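Local coordinates for protein putative oxidoreductase (Salmonella enterica subsp. enterica serovar Typhimurium, PDB 3NX4) that probably reduces acryloyl-CoA using NADPH as hydride donor, as a member of the medium-chain dehydrogenase/reductase family that binds NADP, at residues Q2-E7 against D302-A307; V30-H35 against D107-L112; L84-G89 against E277-L282. All blocks are in the same frame, centred on the assembly; numbering follows the deposited sequence.

Interaction 1. Residues Q2-E7 against D302-A307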
loop_
_atom_site.group_PDB
_atom_site.type_symbol
_atom_site.label_atom_id
_atom_site.label_comp_id
_atom_site.label_asym_id
_atom_site.label_seq_id
_atom_site.Cartn_x
_atom_site.Cartn_y
_atom_site.Cartn_z
ATOM N N GLN A 2 19.312 -6.853 38.908
ATOM C CA GLN A 2 19.023 -5.463 38.586
ATOM C C GLN A 2 18.150 -5.204 37.444
ATOM O O GLN A 2 18.445 -5.827 36.430
ATOM C CB GLN A 2 20.376 -4.788 38.362
ATOM C CG GLN A 2 20.379 -3.296 38.615
ATOM C CD GLN A 2 21.713 -2.643 38.278
ATOM O OE1 GLN A 2 21.947 -1.479 38.600
ATOM N NE2 GLN A 2 22.591 -3.393 37.618
ATOM N N ALA A 3 17.163 -4.325 37.480
ATOM C CA ALA A 3 16.387 -4.005 36.301
ATOM C C ALA A 3 15.920 -2.555 36.277
ATOM O O ALA A 3 15.769 -1.931 37.318
ATOM C CB ALA A 3 15.201 -4.928 36.206
ATOM N N LEU A 4 15.667 -2.027 35.086
ATOM C CA LEU A 4 15.123 -0.690 34.968
ATOM C C LEU A 4 13.628 -0.828 35.171
ATOM O O LEU A 4 12.978 -1.612 34.498
ATOM C CB LEU A 4 15.440 -0.084 33.603
ATOM C CG LEU A 4 14.625 1.112 33.118
ATOM C CD1 LEU A 4 14.577 2.212 34.138
ATOM C CD2 LEU A 4 15.161 1.634 31.802
ATOM N N ILE A 5 13.085 -0.065 36.104
ATOM C CA ILE A 5 11.683 -0.176 36.459
ATOM C C ILE A 5 10.886 1.080 36.203
ATOM O O ILE A 5 11.322 2.165 36.531
ATOM C CB ILE A 5 11.520 -0.540 37.940
ATOM C CG1 ILE A 5 12.075 -1.936 38.204
ATOM C CG2 ILE A 5 10.070 -0.455 38.342
ATOM C CD1 ILE A 5 11.181 -3.039 37.740
ATOM N N LEU A 6 9.709 0.915 35.618
ATOM C CA LEU A 6 8.827 2.031 35.338
ATOM C C LEU A 6 7.616 1.991 36.246
ATOM O O LEU A 6 6.934 0.981 36.332
ATOM C CB LEU A 6 8.345 2.005 33.889
ATOM C CG LEU A 6 9.391 2.041 32.781
ATOM C CD1 LEU A 6 8.710 2.133 31.438
ATOM C CD2 LEU A 6 10.341 3.183 32.973
ATOM N N GLU A 7 7.356 3.117 36.902
ATOM C CA GLU A 7 6.208 3.296 37.778
ATOM C C GLU A 7 5.654 4.691 37.514
ATOM O O GLU A 7 6.420 5.606 37.227
ATOM C CB GLU A 7 6.645 3.194 39.239
ATOM C CG GLU A 7 7.329 1.892 39.600
ATOM C CD GLU A 7 8.430 2.081 40.620
ATOM O OE1 GLU A 7 9.271 2.981 40.427
ATOM O OE2 GLU A 7 8.468 1.319 41.609
ATOM N N ASP A 302 22.062 4.596 32.357
ATOM C CA ASP A 302 21.982 5.703 31.405
ATOM C C ASP A 302 20.688 5.682 30.592
ATOM O O ASP A 302 20.396 6.632 29.865
ATOM C CB ASP A 302 23.144 5.636 30.411
ATOM C CG ASP A 302 24.488 5.912 31.047
ATOM O OD1 ASP A 302 24.599 6.878 31.838
ATOM O OD2 ASP A 302 25.443 5.165 30.734
ATOM N N ALA A 303 19.932 4.593 30.681
ATOM C CA ALA A 303 18.761 4.427 29.815
ATOM C C ALA A 303 17.772 5.597 29.855
ATOM O O ALA A 303 17.323 6.058 28.810
ATOM C CB ALA A 303 18.042 3.101 30.096
ATOM N N PRO A 304 17.421 6.078 31.059
ATOM C CA PRO A 304 16.452 7.177 31.127
ATOM C C PRO A 304 16.947 8.451 30.443
ATOM O O PRO A 304 16.170 9.113 29.752
ATOM C CB PRO A 304 16.289 7.393 32.632
ATOM C CG PRO A 304 16.576 6.045 33.217
ATOM C CD PRO A 304 17.714 5.526 32.393
ATOM N N LYS A 305 18.222 8.779 30.630
ATOM C CA LYS A 305 18.818 9.950 29.994
ATOM C C LYS A 305 18.796 9.802 28.482
ATOM O O LYS A 305 18.497 10.754 27.756
ATOM C CB LYS A 305 20.257 10.149 30.475
ATOM C CG LYS A 305 21.016 11.231 29.726
ATOM C CD LYS A 305 22.378 11.500 30.356
ATOM C CE LYS A 305 23.243 10.249 30.371
ATOM N NZ LYS A 305 24.596 10.512 30.943
ATOM N N PHE A 306 19.105 8.603 28.000
ATOM C CA PHE A 306 19.135 8.388 26.559
ATOM C C PHE A 306 17.741 8.345 25.943
ATOM O O PHE A 306 17.557 8.769 24.801
ATOM C CB PHE A 306 19.992 7.171 26.190
ATOM C CG PHE A 306 21.445 7.505 26.025
ATOM C CD1 PHE A 306 22.013 7.602 24.760
ATOM C CD2 PHE A 306 22.235 7.777 27.135
ATOM C CE1 PHE A 306 23.362 7.948 24.609
ATOM C CE2 PHE A 306 23.584 8.126 26.997
ATOM C CZ PHE A 306 24.148 8.211 25.733
ATOM N N ALA A 307 16.759 7.860 26.699
ATOM C CA ALA A 307 15.370 7.891 26.238
ATOM C C ALA A 307 14.923 9.334 25.993
ATOM O O ALA A 307 14.229 9.619 25.017
ATOM C CB ALA A 307 14.450 7.204 27.233
#
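L4, on strand 2-8, meets A303 and P304 on helix 303-311. The contact is small and wholly apolar, with no hydrogen bond between the two segments. Its tight part is a methyl-to-methyl touch: L4 CD2 lies 3.7 Å from A303 CB. The second branch is looser. L4 CD1 faces the proline ring and reaches to 4.4 Å from P304 CG. One forked leucine end covers two successive helix residues. The L4 side chain leaves the strand with CG opposite the backbone N (chi1 162°), and its two methyls spread over A303 and P304. The backbones stay well apart, with 8.1 Å between L4 CA and A303 CA.

L4 and A303 are buried, whereas P304 is partly exposed. L4 also touches A15 of the partner strand 13-19 and I47 of helix 41-48. A307, one turn beyond A303, packs on the same helix 41-48, so I47 is shared by both segments. This turn has its own backbone bonds, F306 N to D302 O at 3.0 Å and A307 N to A303 O at 2.8 Å.

The other side of this turn is polar and loose. K305 is exposed, and K305 NZ makes a long ion pair with D302 OD1, 3.7 Å. The other carboxylate oxygen, D302 OD2, is hydrogen-bonded to T299 OG1. None of this polar group meets the strand.

The contact joins the start of the chain to its C-terminal part. This suits the medium-chain dehydrogenase/reductase fold, in which the chain returns to the catalytic domain after the Rossmann domain.

Interaction 2. Residues V30-H35 against D107-L112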
loop_
_atom_site.group_PDB
_atom_site.type_symbol
_atom_site.label_atom_id
_atom_site.label_comp_id
_atom_site.label_asym_id
_atom_site.label_seq_id
_atom_site.Cartn_x
_atom_site.Cartn_y
_atom_site.Cartn_z
ATOM N N VAL A 30 11.048 -20.117 29.399
ATOM C CA VAL A 30 12.475 -19.929 29.192
ATOM C C VAL A 30 13.009 -18.750 29.985
ATOM O O VAL A 30 12.516 -17.630 29.846
ATOM C CB VAL A 30 12.813 -19.741 27.698
ATOM C CG1 VAL A 30 14.301 -19.862 27.493
ATOM C CG2 VAL A 30 12.065 -20.779 26.860
ATOM N N THR A 31 14.011 -19.022 30.822
ATOM C CA THR A 31 14.692 -17.988 31.590
ATOM C C THR A 31 16.018 -17.625 30.948
ATOM O O THR A 31 16.865 -18.487 30.708
ATOM C CB THR A 31 14.950 -18.436 33.037
ATOM O OG1 THR A 31 13.697 -18.597 33.706
ATOM C CG2 THR A 31 15.789 -17.396 33.769
ATOM N N VAL A 32 16.191 -16.339 30.673
ATOM C CA VAL A 32 17.363 -15.863 29.959
ATOM C C VAL A 32 18.173 -14.906 30.814
ATOM O O VAL A 32 17.625 -13.982 31.415
ATOM C CB VAL A 32 16.947 -15.145 28.660
ATOM C CG1 VAL A 32 18.163 -14.672 27.898
ATOM C CG2 VAL A 32 16.079 -16.076 27.796
ATOM N N ASP A 33 19.478 -15.144 30.880
ATOM C CA ASP A 33 20.394 -14.191 31.483
ATOM C C ASP A 33 20.786 -13.207 30.392
ATOM O O ASP A 33 21.479 -13.572 29.443
ATOM C CB ASP A 33 21.624 -14.907 32.037
ATOM C CG ASP A 33 21.277 -15.879 33.154
ATOM O OD1 ASP A 33 20.204 -15.722 33.779
ATOM O OD2 ASP A 33 22.084 -16.796 33.409
ATOM N N VAL A 34 20.314 -11.972 30.530
ATOM C CA VAL A 34 20.456 -10.953 29.496
ATOM C C VAL A 34 21.835 -10.319 29.511
ATOM O O VAL A 34 22.336 -9.926 30.564
ATOM C CB VAL A 34 19.389 -9.855 29.661
ATOM C CG1 VAL A 34 19.612 -8.730 28.655
ATOM C CG2 VAL A 34 17.982 -10.466 29.511
ATOM N N HIS A 35 22.452 -10.213 28.339
ATOM C CA HIS A 35 23.779 -9.615 28.249
ATOM C C HIS A 35 23.754 -8.284 27.519
ATOM O O HIS A 35 24.581 -7.415 27.782
ATOM C CB HIS A 35 24.759 -10.583 27.590
ATOM C CG HIS A 35 24.957 -11.844 28.372
ATOM N ND1 HIS A 35 25.055 -13.083 27.779
ATOM C CD2 HIS A 35 25.052 -12.057 29.706
ATOM C CE1 HIS A 35 25.211 -14.006 28.712
ATOM N NE2 HIS A 35 25.210 -13.409 29.891
ATOM N N ASP A 107 8.142 -19.430 22.100
ATOM C CA ASP A 107 7.681 -18.935 20.803
ATOM C C ASP A 107 8.246 -17.549 20.431
ATOM O O ASP A 107 8.295 -17.196 19.255
ATOM C CB ASP A 107 6.160 -18.832 20.770
ATOM C CG ASP A 107 5.473 -20.165 20.547
ATOM O OD1 ASP A 107 6.143 -21.165 20.195
ATOM O OD2 ASP A 107 4.237 -20.184 20.710
ATOM N N TRP A 108 8.642 -16.762 21.426
ATOM C CA TRP A 108 9.065 -15.381 21.179
ATOM C C TRP A 108 10.566 -15.252 20.945
ATOM O O TRP A 108 11.062 -14.182 20.600
ATOM C CB TRP A 108 8.687 -14.499 22.366
ATOM C CG TRP A 108 7.227 -14.459 22.659
ATOM C CD1 TRP A 108 6.203 -14.856 21.839
ATOM C CD2 TRP A 108 6.621 -14.013 23.873
ATOM N NE1 TRP A 108 4.995 -14.670 22.471
ATOM C CE2 TRP A 108 5.225 -14.153 23.719
ATOM C CE3 TRP A 108 7.124 -13.509 25.081
ATOM C CZ2 TRP A 108 4.328 -13.804 24.724
ATOM C CZ3 TRP A 108 6.233 -13.160 26.075
ATOM C CH2 TRP A 108 4.849 -13.316 25.893
ATOM N N LEU A 109 11.285 -16.347 21.143
ATOM C CA LEU A 109 12.735 -16.327 21.064
ATOM C C LEU A 109 13.209 -16.683 19.669
ATOM O O LEU A 109 12.503 -17.347 18.910
ATOM C CB LEU A 109 13.322 -17.316 22.076
ATOM C CG LEU A 109 13.241 -16.901 23.549
ATOM C CD1 LEU A 109 13.585 -18.065 24.463
ATOM C CD2 LEU A 109 14.176 -15.714 23.824
ATOM N N VAL A 110 14.408 -16.223 19.340
ATOM C CA VAL A 110 15.083 -16.619 18.122
ATOM C C VAL A 110 16.465 -17.139 18.503
ATOM O O VAL A 110 17.202 -16.457 19.215
ATOM C CB VAL A 110 15.238 -15.409 17.184
ATOM C CG1 VAL A 110 16.056 -15.773 15.967
ATOM C CG2 VAL A 110 13.870 -14.882 16.784
ATOM N N ALA A 111 16.822 -18.340 18.057
ATOM C CA ALA A 111 18.182 -18.836 18.303
ATOM C C ALA A 111 19.178 -17.857 17.676
ATOM O O ALA A 111 18.976 -17.399 16.552
ATOM C CB ALA A 111 18.362 -20.228 17.729
ATOM N N LEU A 112 20.236 -17.509 18.401
ATOM C CA LEU A 112 21.186 -16.514 17.896
ATOM C C LEU A 112 21.766 -16.980 16.565
ATOM O O LEU A 112 22.415 -18.029 16.505
ATOM C CB LEU A 112 22.313 -16.282 18.904
ATOM C CG LEU A 112 23.315 -15.205 18.469
ATOM C CD1 LEU A 112 22.652 -13.842 18.455
ATOM C CD2 LEU A 112 24.536 -15.196 19.392
#
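The GroES-like fold of the catalytic domain is built round a mixed, largely antiparallel sheet, and V30, V32 and L109 meet inside it. V30 and V32 lie on strand 30-39. L109 follows the 3-10 residues D107 and W108, where the chain runs into strand 110-111. The segments share no hydrogen bond; the contact is wholly aliphatic.

V30 and L109 reach toward each other tip to tip. L109 CD1 sits at the fork of the valine. L109 CD1 is 3.6 Å from V30 CG1. V30 CB is hardly farther from L109 CD1, at 3.7 Å, and V30 CG2 is close as well. The closeness of all three atoms means that CD1 rests against the branch point and not against a single methyl. The nearly extended end of L109 (chi2 168°) carries CD1 out to this point.

The other methyl turns to the next inward-facing residue of the strand. L109 CD2 lies 4.4 Å from V32 CG2, a looser touch. Two valines spaced two apart thus receive the two branches of one leucine. The alpha carbons of V30 and L109 are 8.9 Å apart, so the gap is bridged by side chains.

All three residues are buried. L109 also packs on F77, V83 and V104, while V30 touches S72 and V32 touches F65. Several strands therefore share this apolar cluster. Nearer the surface, D107 OD1 forms a salt bridge with R76 NH2.

This aliphatic cluster between strands is consistent with the core of the GroES-like beta barrel of the catalytic domain.

Interaction 3. Residues L84-G89 against E277-L282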
loop_
_atom_site.group_PDB
_atom_site.type_symbol
_atom_site.label_atom_id
_atom_site.label_comp_id
_atom_site.label_asym_id
_atom_site.label_seq_id
_atom_site.Cartn_x
_atom_site.Cartn_y
_atom_site.Cartn_z
ATOM N N LEU A 84 18.096 -14.484 21.054
ATOM C CA LEU A 84 17.724 -13.079 21.014
ATOM C C LEU A 84 16.210 -12.970 21.003
ATOM O O LEU A 84 15.514 -13.935 20.720
ATOM C CB LEU A 84 18.339 -12.377 19.792
ATOM C CG LEU A 84 17.871 -12.769 18.385
ATOM C CD1 LEU A 84 16.492 -12.186 18.074
ATOM C CD2 LEU A 84 18.887 -12.260 17.357
ATOM N N LEU A 85 15.700 -11.793 21.328
ATOM C CA LEU A 85 14.271 -11.555 21.240
ATOM C C LEU A 85 14.018 -10.110 20.843
ATOM O O LEU A 85 14.654 -9.193 21.360
ATOM C CB LEU A 85 13.575 -11.870 22.571
ATOM C CG LEU A 85 12.069 -11.594 22.694
ATOM C CD1 LEU A 85 11.412 -12.543 23.723
ATOM C CD2 LEU A 85 11.794 -10.138 23.052
ATOM N N THR A 86 13.094 -9.922 19.912
ATOM C CA THR A 86 12.531 -8.608 19.642
ATOM C C THR A 86 11.014 -8.754 19.544
ATOM O O THR A 86 10.508 -9.738 18.984
ATOM C CB THR A 86 13.085 -7.974 18.326
ATOM O OG1 THR A 86 12.651 -8.736 17.191
ATOM C CG2 THR A 86 14.611 -7.927 18.340
ATOM N N GLY A 87 10.285 -7.795 20.107
ATOM C CA GLY A 87 8.855 -7.692 19.838
ATOM C C GLY A 87 7.968 -8.601 20.662
ATOM O O GLY A 87 8.232 -8.838 21.843
ATOM N N TRP A 88 6.908 -9.094 20.024
ATOM C CA TRP A 88 5.929 -9.996 20.640
ATOM C C TRP A 88 5.194 -9.420 21.853
ATOM O O TRP A 88 4.509 -10.153 22.558
ATOM C CB TRP A 88 6.578 -11.332 21.012
ATOM C CG TRP A 88 7.021 -12.147 19.834
ATOM C CD1 TRP A 88 8.301 -12.522 19.527
ATOM C CD2 TRP A 88 6.188 -12.675 18.796
ATOM N NE1 TRP A 88 8.310 -13.267 18.370
ATOM C CE2 TRP A 88 7.025 -13.371 17.900
ATOM C CE3 TRP A 88 4.813 -12.635 18.542
ATOM C CZ2 TRP A 88 6.532 -14.021 16.767
ATOM C CZ3 TRP A 88 4.325 -13.283 17.412
ATOM C CH2 TRP A 88 5.183 -13.967 16.543
ATOM N N GLY A 89 5.303 -8.114 22.048
ATOM C CA GLY A 89 4.672 -7.441 23.165
ATOM C C GLY A 89 5.580 -7.348 24.375
ATOM O O GLY A 89 5.227 -6.743 25.384
ATOM N N GLU A 277 13.923 -15.381 8.331
ATOM C CA GLU A 277 14.513 -14.928 7.079
ATOM C C GLU A 277 15.187 -13.562 7.259
ATOM O O GLU A 277 16.285 -13.320 6.765
ATOM C CB GLU A 277 13.426 -14.846 6.010
ATOM C CG GLU A 277 13.914 -14.535 4.610
ATOM C CD GLU A 277 12.775 -14.500 3.598
ATOM O OE1 GLU A 277 11.606 -14.707 3.998
ATOM O OE2 GLU A 277 13.046 -14.267 2.402
ATOM N N ALA A 278 14.513 -12.662 7.966
ATOM C CA ALA A 278 15.050 -11.316 8.142
ATOM C C ALA A 278 16.403 -11.388 8.862
ATOM O O ALA A 278 17.378 -10.764 8.437
ATOM C CB ALA A 278 14.069 -10.439 8.903
ATOM N N TRP A 279 16.472 -12.163 9.944
ATOM C CA TRP A 279 17.728 -12.279 10.693
ATOM C C TRP A 279 18.842 -12.853 9.820
ATOM O O TRP A 279 19.948 -12.334 9.791
ATOM C CB TRP A 279 17.547 -13.090 11.992
ATOM C CG TRP A 279 16.880 -12.280 13.055
ATOM C CD1 TRP A 279 15.600 -12.426 13.515
ATOM C CD2 TRP A 279 17.432 -11.147 13.748
ATOM N NE1 TRP A 279 15.333 -11.473 14.470
ATOM C CE2 TRP A 279 16.436 -10.670 14.626
ATOM C CE3 TRP A 279 18.678 -10.502 13.724
ATOM C CZ2 TRP A 279 16.644 -9.583 15.474
ATOM C CZ3 TRP A 279 18.887 -9.408 14.573
ATOM C CH2 TRP A 279 17.872 -8.962 15.433
ATOM N N ALA A 280 18.535 -13.915 9.088
ATOM C CA ALA A 280 19.507 -14.478 8.162
ATOM C C ALA A 280 19.989 -13.431 7.140
ATOM O O ALA A 280 21.173 -13.376 6.822
ATOM C CB ALA A 280 18.919 -15.692 7.457
ATOM N N ARG A 281 19.077 -12.604 6.629
ATOM C CA ARG A 281 19.452 -11.576 5.641
ATOM C C ARG A 281 20.332 -10.489 6.265
ATOM O O ARG A 281 21.293 -10.021 5.651
ATOM C CB ARG A 281 18.211 -10.933 4.994
ATOM C CG ARG A 281 17.482 -11.819 3.945
ATOM C CD ARG A 281 18.226 -11.886 2.615
ATOM N NE ARG A 281 18.546 -10.560 2.066
ATOM C CZ ARG A 281 17.734 -9.846 1.287
ATOM N NH1 ARG A 281 16.546 -10.329 0.952
ATOM N NH2 ARG A 281 18.114 -8.648 0.833
ATOM N N LEU A 282 19.992 -10.082 7.483
ATOM C CA LEU A 282 20.798 -9.109 8.211
ATOM C C LEU A 282 22.247 -9.579 8.370
ATOM O O LEU A 282 23.185 -8.828 8.115
ATOM C CB LEU A 282 20.177 -8.821 9.583
ATOM C CG LEU A 282 18.952 -7.894 9.542
ATOM C CD1 LEU A 282 18.150 -8.061 10.817
ATOM C CD2 LEU A 282 19.375 -6.426 9.341
HETATM O O HOH W 1 13.150 -11.309 16.352
#
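The backbones of strand 82-86 and helix 272-285 stand far apart, with 10.4 Å between L84 CA and W279 CA, and the gap is filled mainly by one indole. The strand belongs to the GroES-like catalytic domain. The helix follows strand 261-264, the last of the parallel Rossmann sheet. The contact thus ties the two parts of a medium-chain dehydrogenase/reductase together.

L84 and W279 come from opposite directions. L84 CD2 lies over the face of the indole, 3.8 Å from the centroid of the W279 six-membered ring and only 2° off its normal. This is a well-centred CH-pi contact. L84 CD1 lies near the seam of the two rings, 3.7 Å from W279 CZ2 and a little farther from W279 CE2. The first torsion of L84 (chi1 67°) goes with both of its methyls reaching the indole. The opposite face is covered by L282 CD1 from the next turn of the same helix. The indole is thus flanked by L84 and L282 on opposite faces and stacks with F129 of helix 118-140, which restricts its rotation.

T86 approaches the edge. T86 CG2 lies near the ring plane, 3.9 Å from W279 CZ2. The side chain of T86 is about 6 Å from that of S267, an NADP-binding residue, and about 9 Å from the bound NADP. The contact therefore borders the cofactor site without entering it.

T86 OG1 and W279 NE1 are joined by one water in the plane of the indole. It accepts a hydrogen bond from W279 NE1 at 2.9 Å and is hydrogen-bonded to T86 OG1 at 2.8 Å.

Overall arrangement
All three contacts are buried, but they differ in place and chemistry. Interactions 2 and 3 are neighbours, their centres 12 Å apart. Strands 110-111 and 82-86 pair in one sheet, with a probable hydrogen bond between V110 O and L84 N of 2.8 Å. Interaction 2 works inside the catalytic domain with aliphatic groups alone. Interaction 3 links that domain to a helix after the Rossmann sheet, and adds an aromatic face and a water near the NADP site. Interaction 1 lies apart, its centre 21 Å and 23 Å from the others. It is also purely aliphatic, away from the annotated sites, with exposed K305 on its helix.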